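PDB 3MCZ: O-methyltransferase from Burkholderia thailandensis, which probably transfers a methyl group from S-adenosylmethionine to a hydroxyl group of its substrate, acting as a dimer. Local coordinates for residues I285-M290 with G314-T319; D18-T23 with T296-A301; K48-T53 with F93-L98. All coordinates share one frame; numbering follows the deposited sequence. Where two conformers were deposited one is given.

Interaction 1. Residues I285-M290 with G314-T319; sequences ILTMTM and GELHPT
M290 and T319 are joined by two hydrogen bonds that run in opposite senses. T319 N donates to M290 O at 2.9 Å, approaching in the plane of that carbonyl, and M290 N donates to T319 OG1 at 3.0 Å with 157° at the hydrogen. With OG1 beside its own backbone N (chi1 -51°), T319 answers both polar backbone atoms of M290. Its hydroxyl in turn donates to a water, 2.6 Å from T319 OG1. That water also accepts from T287 OG1 and donates to M288 O and H317 O. Four bonds thus fix it between the strand end and the loop.

L316 carries much of the packing around this polar centre, together with M290. Its CD2 lies 3.7 Å from M288 CB, the two side chains crossing at about a right angle, while L316 CD1 comes within 3.8 Å of T287 OG1. M290, a selenomethionine deposited in two conformers, runs over P318 in the conformer given, so its side-chain contacts, CB to L316 CD2 at 3.9 Å included, hold for that conformer.

P318 is the N-cap of helix 319-328, which packs I322 against T287. Just past the end of strand 281-288, T289 OG1 hydrogen-bonds to T342 OG1 on the antiparallel neighbour 341-347. Helix 298-310 covers another part of the contact, with F303 against M288 and S300 against L316.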
loop_
_atom_site.group_PDB
_atom_site.type_symbol
_atom_site.label_atom_id
_atom_site.label_comp_id
_atom_site.label_asym_id
_atom_site.label_seq_id
_atom_site.Cartn_x
_atom_site.Cartn_y
_atom_site.Cartn_z
ATOM N N ILE A 285 -30.484 2.995 10.951
ATOM C CA ILE A 285 -29.483 2.251 10.205
ATOM C C ILE A 285 -28.378 3.188 9.747
ATOM O O ILE A 285 -28.611 4.102 8.997
ATOM C CB ILE A 285 -30.063 1.552 8.978
ATOM C CG1 ILE A 285 -31.248 0.628 9.357
ATOM C CG2 ILE A 285 -28.919 0.776 8.231
ATOM C CD1 ILE A 285 -32.014 0.022 8.156
ATOM N N LEU A 286 -27.171 2.937 10.225
ATOM C CA LEU A 286 -26.014 3.685 9.817
ATOM C C LEU A 286 -25.291 2.848 8.767
ATOM O O LEU A 286 -24.981 1.680 8.997
ATOM C CB LEU A 286 -25.119 3.886 11.018
ATOM C CG LEU A 286 -23.907 4.764 10.807
ATOM C CD1 LEU A 286 -24.321 6.198 10.440
ATOM C CD2 LEU A 286 -23.086 4.732 12.116
ATOM N N THR A 287 -25.023 3.445 7.621
ATOM C CA THR A 287 -24.454 2.717 6.518
ATOM C C THR A 287 -23.583 3.653 5.667
ATOM O O THR A 287 -23.893 4.852 5.504
ATOM C CB THR A 287 -25.568 2.029 5.708
ATOM O OG1 THR A 287 -24.973 1.193 4.723
ATOM C CG2 THR A 287 -26.507 3.056 4.995
HETATM N N MSE A 288 -22.477 3.138 5.138
HETATM C CA MSE A 288 -21.659 3.974 4.269
HETATM C C MSE A 288 -22.470 4.361 3.035
HETATM O O MSE A 288 -23.081 3.519 2.378
HETATM C CB MSE A 288 -20.379 3.284 3.801
HETATM C CG MSE A 288 -19.528 4.252 2.939
HETATM SE SE MSE A 288 -17.728 3.573 2.710
HETATM C CE MSE A 288 -17.440 3.661 4.629
ATOM N N THR A 289 -22.414 5.622 2.669
ATOM C CA THR A 289 -23.249 6.119 1.565
ATOM C C THR A 289 -22.806 5.508 0.227
ATOM O O THR A 289 -21.612 5.533 -0.119
ATOM C CB THR A 289 -23.132 7.630 1.468
ATOM O OG1 THR A 289 -23.505 8.199 2.722
ATOM C CG2 THR A 289 -24.014 8.204 0.355
HETATM N N MSE A 290 -23.755 4.938 -0.495
HETATM C CA MSE A 290 -23.480 4.332 -1.795
HETATM C C MSE A 290 -24.677 4.565 -2.695
HETATM O O MSE A 290 -25.801 4.186 -2.340
HETATM C CB MSE A 290 -23.244 2.830 -1.614
HETATM C CG MSE A 290 -23.343 2.039 -2.907
HETATM SE SE MSE A 290 -23.232 0.125 -2.663
HETATM C CE MSE A 290 -21.285 0.172 -3.125
ATOM N N GLY A 314 -19.623 -10.373 2.401
ATOM C CA GLY A 314 -19.352 -8.947 2.577
ATOM C C GLY A 314 -19.719 -8.157 1.334
ATOM O O GLY A 314 -19.331 -8.520 0.202
ATOM N N GLU A 315 -20.462 -7.071 1.507
ATOM C CA GLU A 315 -20.870 -6.274 0.369
ATOM C C GLU A 315 -21.577 -5.046 0.875
ATOM O O GLU A 315 -22.407 -5.170 1.797
ATOM C CB GLU A 315 -21.832 -7.085 -0.488
ATOM C CG GLU A 315 -22.486 -6.278 -1.611
ATOM C CD GLU A 315 -23.390 -7.115 -2.537
ATOM O OE1 GLU A 315 -23.755 -8.261 -2.172
ATOM O OE2 GLU A 315 -23.752 -6.599 -3.640
ATOM N N LEU A 316 -21.293 -3.884 0.301
ATOM C CA LEU A 316 -21.986 -2.665 0.693
ATOM C C LEU A 316 -23.208 -2.578 -0.199
ATOM O O LEU A 316 -23.072 -2.599 -1.382
ATOM C CB LEU A 316 -21.108 -1.410 0.537
ATOM C CG LEU A 316 -21.720 -0.090 1.036
ATOM C CD1 LEU A 316 -22.175 -0.149 2.503
ATOM C CD2 LEU A 316 -20.714 1.088 0.782
ATOM N N HIS A 317 -24.399 -2.488 0.388
ATOM C CA HIS A 317 -25.633 -2.343 -0.348
ATOM C C HIS A 317 -25.959 -0.862 -0.579
ATOM O O HIS A 317 -25.700 -0.022 0.305
ATOM C CB HIS A 317 -26.763 -3.045 0.405
ATOM C CG HIS A 317 -26.445 -4.478 0.694
ATOM N ND1 HIS A 317 -26.285 -5.407 -0.313
ATOM C CD2 HIS A 317 -26.201 -5.124 1.852
ATOM C CE1 HIS A 317 -25.972 -6.576 0.223
ATOM N NE2 HIS A 317 -25.923 -6.433 1.535
ATOM N N PRO A 318 -26.506 -0.543 -1.754
ATOM C CA PRO A 318 -26.840 0.854 -1.997
ATOM C C PRO A 318 -27.803 1.441 -0.981
ATOM O O PRO A 318 -28.769 0.801 -0.578
ATOM C CB PRO A 318 -27.452 0.854 -3.397
ATOM C CG PRO A 318 -26.885 -0.418 -4.069
ATOM C CD PRO A 318 -26.713 -1.396 -2.951
ATOM N N THR A 319 -27.544 2.694 -0.623
ATOM C CA THR A 319 -28.326 3.383 0.380
ATOM C C THR A 319 -29.779 3.570 -0.013
ATOM O O THR A 319 -30.640 3.370 0.823
ATOM C CB THR A 319 -27.617 4.714 0.777
ATOM O OG1 THR A 319 -26.245 4.400 1.108
ATOM C CG2 THR A 319 -28.319 5.359 1.969
HETATM O O HOH W 1 -25.387 2.135 1.949
#

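Interaction 2. Residues D18-T23 with T296-A301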
loop_
_atom_site.group_PDB
_atom_site.type_symbol
_atom_site.label_atom_id
_atom_site.label_comp_id
_atom_site.label_asym_id
_atom_site.label_seq_id
_atom_site.Cartn_x
_atom_site.Cartn_y
_atom_site.Cartn_z
ATOM N N ASP A 18 -16.731 11.974 -5.416
ATOM C CA ASP A 18 -17.412 11.091 -6.363
ATOM C C ASP A 18 -16.424 10.251 -7.210
ATOM O O ASP A 18 -16.667 9.074 -7.479
ATOM C CB ASP A 18 -18.307 11.912 -7.289
ATOM C CG ASP A 18 -19.626 12.330 -6.634
ATOM O OD1 ASP A 18 -19.976 11.827 -5.538
ATOM O OD2 ASP A 18 -20.322 13.164 -7.240
ATOM N N LYS A 19 -15.312 10.873 -7.609
ATOM C CA LYS A 19 -14.369 10.273 -8.559
ATOM C C LYS A 19 -12.991 10.013 -7.928
ATOM O O LYS A 19 -12.494 10.832 -7.171
ATOM C CB LYS A 19 -14.234 11.199 -9.775
ATOM C CG LYS A 19 -15.529 11.318 -10.599
ATOM C CD LYS A 19 -15.692 10.137 -11.577
ATOM C CE LYS A 19 -17.070 10.163 -12.286
ATOM N NZ LYS A 19 -17.364 11.465 -12.957
ATOM N N ALA A 20 -12.404 8.859 -8.239
ATOM C CA ALA A 20 -11.058 8.471 -7.780
ATOM C C ALA A 20 -10.253 7.832 -8.934
ATOM O O ALA A 20 -9.391 7.002 -8.696
ATOM C CB ALA A 20 -11.155 7.473 -6.628
ATOM N N ALA A 21 -10.540 8.215 -10.174
ATOM C CA ALA A 21 -9.951 7.554 -11.336
ATOM C C ALA A 21 -8.435 7.820 -11.433
ATOM O O ALA A 21 -7.978 8.949 -11.178
ATOM C CB ALA A 21 -10.648 8.028 -12.602
ATOM N N LEU A 22 -7.668 6.775 -11.776
ATOM C CA LEU A 22 -6.261 6.937 -12.208
ATOM C C LEU A 22 -6.289 7.474 -13.620
ATOM O O LEU A 22 -7.110 7.033 -14.426
ATOM C CB LEU A 22 -5.546 5.591 -12.219
ATOM C CG LEU A 22 -5.476 4.927 -10.857
ATOM C CD1 LEU A 22 -5.447 3.421 -11.046
ATOM C CD2 LEU A 22 -4.256 5.397 -10.081
ATOM N N THR A 23 -5.439 8.444 -13.920
ATOM C CA THR A 23 -5.499 9.080 -15.227
ATOM C C THR A 23 -4.137 9.261 -15.860
ATOM O O THR A 23 -4.008 9.999 -16.822
ATOM C CB THR A 23 -6.246 10.442 -15.166
ATOM O OG1 THR A 23 -5.555 11.341 -14.294
ATOM C CG2 THR A 23 -7.694 10.253 -14.683
ATOM N N THR A 296 -20.313 5.305 -7.002
ATOM C CA THR A 296 -20.252 6.628 -6.464
ATOM C C THR A 296 -20.884 6.628 -5.082
ATOM O O THR A 296 -21.919 5.987 -4.897
ATOM C CB THR A 296 -20.961 7.618 -7.391
ATOM O OG1 THR A 296 -22.323 7.285 -7.486
ATOM C CG2 THR A 296 -20.471 7.495 -8.768
ATOM N N PRO A 297 -20.244 7.294 -4.103
ATOM C CA PRO A 297 -18.863 7.834 -4.149
ATOM C C PRO A 297 -17.832 6.735 -4.333
ATOM O O PRO A 297 -18.076 5.605 -3.935
ATOM C CB PRO A 297 -18.668 8.493 -2.772
ATOM C CG PRO A 297 -19.952 8.326 -2.035
ATOM C CD PRO A 297 -20.925 7.561 -2.828
ATOM N N ALA A 298 -16.685 7.061 -4.947
ATOM C CA ALA A 298 -15.733 6.033 -5.338
ATOM C C ALA A 298 -15.305 5.167 -4.157
ATOM O O ALA A 298 -15.086 3.946 -4.297
ATOM C CB ALA A 298 -14.488 6.667 -6.018
ATOM N N LEU A 299 -15.109 5.790 -3.004
ATOM C CA LEU A 299 -14.625 5.026 -1.851
ATOM C C LEU A 299 -15.668 3.995 -1.345
ATOM O O LEU A 299 -15.303 3.005 -0.719
ATOM C CB LEU A 299 -14.093 5.966 -0.759
ATOM C CG LEU A 299 -12.738 6.625 -1.149
ATOM C CD1 LEU A 299 -12.257 7.576 -0.034
ATOM C CD2 LEU A 299 -11.594 5.600 -1.519
ATOM N N SER A 300 -16.934 4.141 -1.719
ATOM C CA SER A 300 -17.949 3.113 -1.426
ATOM C C SER A 300 -17.725 1.798 -2.154
ATOM O O SER A 300 -17.910 0.733 -1.566
ATOM C CB SER A 300 -19.392 3.637 -1.709
ATOM O OG SER A 300 -19.681 3.729 -3.096
ATOM N N ALA A 301 -17.294 1.849 -3.411
ATOM C CA ALA A 301 -16.954 0.635 -4.153
ATOM C C ALA A 301 -15.743 -0.079 -3.539
ATOM O O ALA A 301 -15.721 -1.313 -3.445
ATOM C CB ALA A 301 -16.676 0.959 -5.621
#
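The methyl groups of A20 and A298 meet with their CB atoms only 3.5 Å apart, tighter than usual for carbon; A298 aims its methyl at the side of the other. The same methyl of A298 lies against the backbone of the N-terminal segment, its CB 3.6 Å from D18 O. That carbonyl also receives a weak hydrogen bond from A298 N, at 3.2 Å from D18 O with a bent angle of 123° at the hydrogen. The side chain of D18 starts away from the contact, but with CG set beside the backbone N (chi1 -78°) its carboxylate comes back, OD1 4.4 Å from P297 CA. T296 brings its methyl near the same D18 carbonyl, CG2 4.3 Å from D18 O, while its hydroxyl bonds to D293 and N291.

The peptide before P297 is cis, and helix 298-310 follows directly. P297 O is gripped there by two donors of one residue, S300 N at 2.9 Å and S300 OG at 2.6 Å from P297 O, which pins the first turn. The loop ahead of helix 25-33, in the dimerisation region, meets the start of a helix of the methyltransferase domain. T16 packs on P297 and L299. The second subunit takes part as well: its A82 lies against A298, and its L85 against L22.

Interaction 3. Residues K48-T53 with F93-L98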
loop_
_atom_site.group_PDB
_atom_site.type_symbol
_atom_site.label_atom_id
_atom_site.label_comp_id
_atom_site.label_asym_id
_atom_site.label_seq_id
_atom_site.Cartn_x
_atom_site.Cartn_y
_atom_site.Cartn_z
ATOM N N LYS A 48 7.240 -1.097 18.142
ATOM C CA LYS A 48 7.165 0.028 19.093
ATOM C C LYS A 48 8.422 0.935 19.049
ATOM O O LYS A 48 8.956 1.343 20.090
ATOM C CB LYS A 48 6.904 -0.459 20.535
ATOM C CG LYS A 48 5.658 -1.330 20.673
ATOM C CD LYS A 48 5.521 -1.919 22.089
ATOM C CE LYS A 48 4.203 -2.706 22.207
ATOM N NZ LYS A 48 4.238 -3.979 21.405
ATOM N N LEU A 49 8.894 1.231 17.848
ATOM C CA LEU A 49 10.086 2.057 17.681
ATOM C C LEU A 49 9.872 3.453 18.252
ATOM O O LEU A 49 10.773 4.054 18.838
ATOM C CB LEU A 49 10.434 2.147 16.187
ATOM C CG LEU A 49 11.630 3.010 15.797
ATOM C CD1 LEU A 49 12.929 2.470 16.386
ATOM C CD2 LEU A 49 11.728 3.103 14.268
ATOM N N PHE A 50 8.663 3.973 18.092
ATOM C CA PHE A 50 8.379 5.364 18.473
ATOM C C PHE A 50 8.305 5.615 19.987
ATOM O O PHE A 50 8.347 6.772 20.442
ATOM C CB PHE A 50 7.107 5.850 17.791
ATOM C CG PHE A 50 7.165 5.774 16.303
ATOM C CD1 PHE A 50 8.110 6.487 15.595
ATOM C CD2 PHE A 50 6.260 4.966 15.590
ATOM C CE1 PHE A 50 8.141 6.419 14.198
ATOM C CE2 PHE A 50 6.292 4.896 14.204
ATOM C CZ PHE A 50 7.240 5.624 13.507
ATOM N N ASP A 51 8.202 4.537 20.755
ATOM C CA ASP A 51 8.295 4.622 22.197
ATOM C C ASP A 51 9.737 4.940 22.583
ATOM O O ASP A 51 9.967 5.671 23.548
ATOM C CB ASP A 51 7.839 3.313 22.856
ATOM C CG ASP A 51 6.322 3.204 22.961
ATOM O OD1 ASP A 51 5.602 3.803 22.135
ATOM O OD2 ASP A 51 5.840 2.527 23.894
ATOM N N LEU A 52 10.706 4.383 21.852
ATOM C CA LEU A 52 12.130 4.676 22.116
ATOM C C LEU A 52 12.484 6.117 21.765
ATOM O O LEU A 52 13.229 6.783 22.497
ATOM C CB LEU A 52 13.053 3.719 21.351
ATOM C CG LEU A 52 14.543 3.780 21.731
ATOM C CD1 LEU A 52 14.807 3.245 23.155
ATOM C CD2 LEU A 52 15.387 3.030 20.702
ATOM N N THR A 53 11.929 6.608 20.657
ATOM C CA THR A 53 12.241 7.931 20.145
ATOM C C THR A 53 11.358 9.045 20.742
ATOM O O THR A 53 11.317 10.144 20.210
ATOM C CB THR A 53 12.181 7.940 18.571
ATOM O OG1 THR A 53 10.939 7.388 18.115
ATOM C CG2 THR A 53 13.309 7.104 17.986
ATOM N N PHE A 93 17.409 11.466 16.451
ATOM C CA PHE A 93 16.059 11.401 15.932
ATOM C C PHE A 93 15.087 11.336 17.083
ATOM O O PHE A 93 15.270 10.536 18.010
ATOM C CB PHE A 93 15.879 10.135 15.087
ATOM C CG PHE A 93 16.672 10.133 13.811
ATOM C CD1 PHE A 93 17.982 9.689 13.802
ATOM C CD2 PHE A 93 16.106 10.562 12.608
ATOM C CE1 PHE A 93 18.726 9.682 12.620
ATOM C CE2 PHE A 93 16.856 10.528 11.424
ATOM C CZ PHE A 93 18.163 10.101 11.452
ATOM N N ARG A 94 14.047 12.158 16.984
ATOM C CA ARG A 94 12.991 12.205 17.982
ATOM C C ARG A 94 11.641 12.336 17.284
ATOM O O ARG A 94 11.552 12.800 16.142
ATOM C CB ARG A 94 13.221 13.356 18.974
ATOM C CG ARG A 94 12.979 14.749 18.416
ATOM C CD ARG A 94 13.151 15.829 19.494
ATOM N NE ARG A 94 12.813 17.145 18.962
ATOM C CZ ARG A 94 13.592 17.819 18.126
ATOM N NH1 ARG A 94 14.753 17.301 17.745
ATOM N NH2 ARG A 94 13.219 19.010 17.674
ATOM N N ASN A 95 10.593 11.893 17.969
ATOM C CA ASN A 95 9.237 11.933 17.442
ATOM C C ASN A 95 8.746 13.318 17.115
ATOM O O ASN A 95 8.931 14.257 17.882
ATOM C CB ASN A 95 8.252 11.349 18.447
ATOM C CG ASN A 95 8.463 9.883 18.680
ATOM O OD1 ASN A 95 9.096 9.214 17.874
ATOM N ND2 ASN A 95 7.909 9.370 19.772
ATOM N N THR A 96 8.040 13.417 16.001
ATOM C CA THR A 96 7.289 14.619 15.686
ATOM C C THR A 96 5.999 14.658 16.510
ATOM O O THR A 96 5.648 13.676 17.170
ATOM C CB THR A 96 6.904 14.655 14.230
ATOM O OG1 THR A 96 6.164 13.462 13.922
ATOM C CG2 THR A 96 8.171 14.738 13.378
ATOM N N ALA A 97 5.310 15.799 16.452
ATOM C CA ALA A 97 4.057 15.987 17.178
ATOM C C ALA A 97 3.041 14.904 16.810
ATOM O O ALA A 97 2.454 14.268 17.670
ATOM C CB ALA A 97 3.494 17.399 16.933
ATOM N N LEU A 98 2.860 14.673 15.514
ATOM C CA LEU A 98 1.942 13.627 15.037
ATOM C C LEU A 98 2.284 12.250 15.634
ATOM O O LEU A 98 1.431 11.544 16.166
ATOM C CB LEU A 98 2.044 13.543 13.506
ATOM C CG LEU A 98 1.097 12.589 12.779
ATOM C CD1 LEU A 98 -0.326 13.115 12.873
ATOM C CD2 LEU A 98 1.550 12.413 11.337
#
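Strand 92-95 meets the end of segment 48-53 where T53 and R94 lie 4.8 Å apart between CA atoms; N95 N donates to T53 O at 2.9 Å, and R94 CA adds a C-H...O contact to the same carbonyl. The side chain of N95 reaches segment 48-53 twice. Its ND2 donates to F50 O at 2.7 Å in an almost straight bond, 172° at the hydrogen. That bond lies in both the carbonyl and the amide planes and uses a lone pair of F50 O. N95 OD1 accepts from T53 OG1 at 2.6 Å, the donor tilted out of the amide plane; T53 holds OG1 between its backbone N and carbonyl carbon (chi1 51°), facing the amide.

The hairpin 86-89/92-95 follows a run of helices, consistent with a winged-helix dimerisation domain. N95 ends the second strand of this hairpin and ties it to the weakly bonded helical turn 49-52, which comes after the Schellman motif at K48. The amide and the F50 ring stand 66° apart, with OD1 at the ring edge, 3.7 Å from F50 CD1. Both amide ends are engaged, and ND2 has a further acceptor in E100 OE1. T53 and N95 also pack on L86.

In the fold
Interactions 1 and 2 form one neighbourhood, with centres about 15 Å apart. S300 of helix 298-310 joins them: its CB is 3.3 Å from T289 O, and its backbone O is 3.7 Å from L316 CD2. Interaction 2 lies at the surface, and like interaction 1 it also touches the second subunit. Interaction 3 sits within the dimerisation domain, nested in the loop that interaction 2 closes. The nearest atoms of interactions 2 and 3 are about 18 Å apart. Interaction 3 lies about 38 Å from interaction 1 between centres, on the opposite side of the chain's centre. In relatives S-adenosylmethionine lies at the C-terminal ends of the parallel strands of the domain that holds interaction 1.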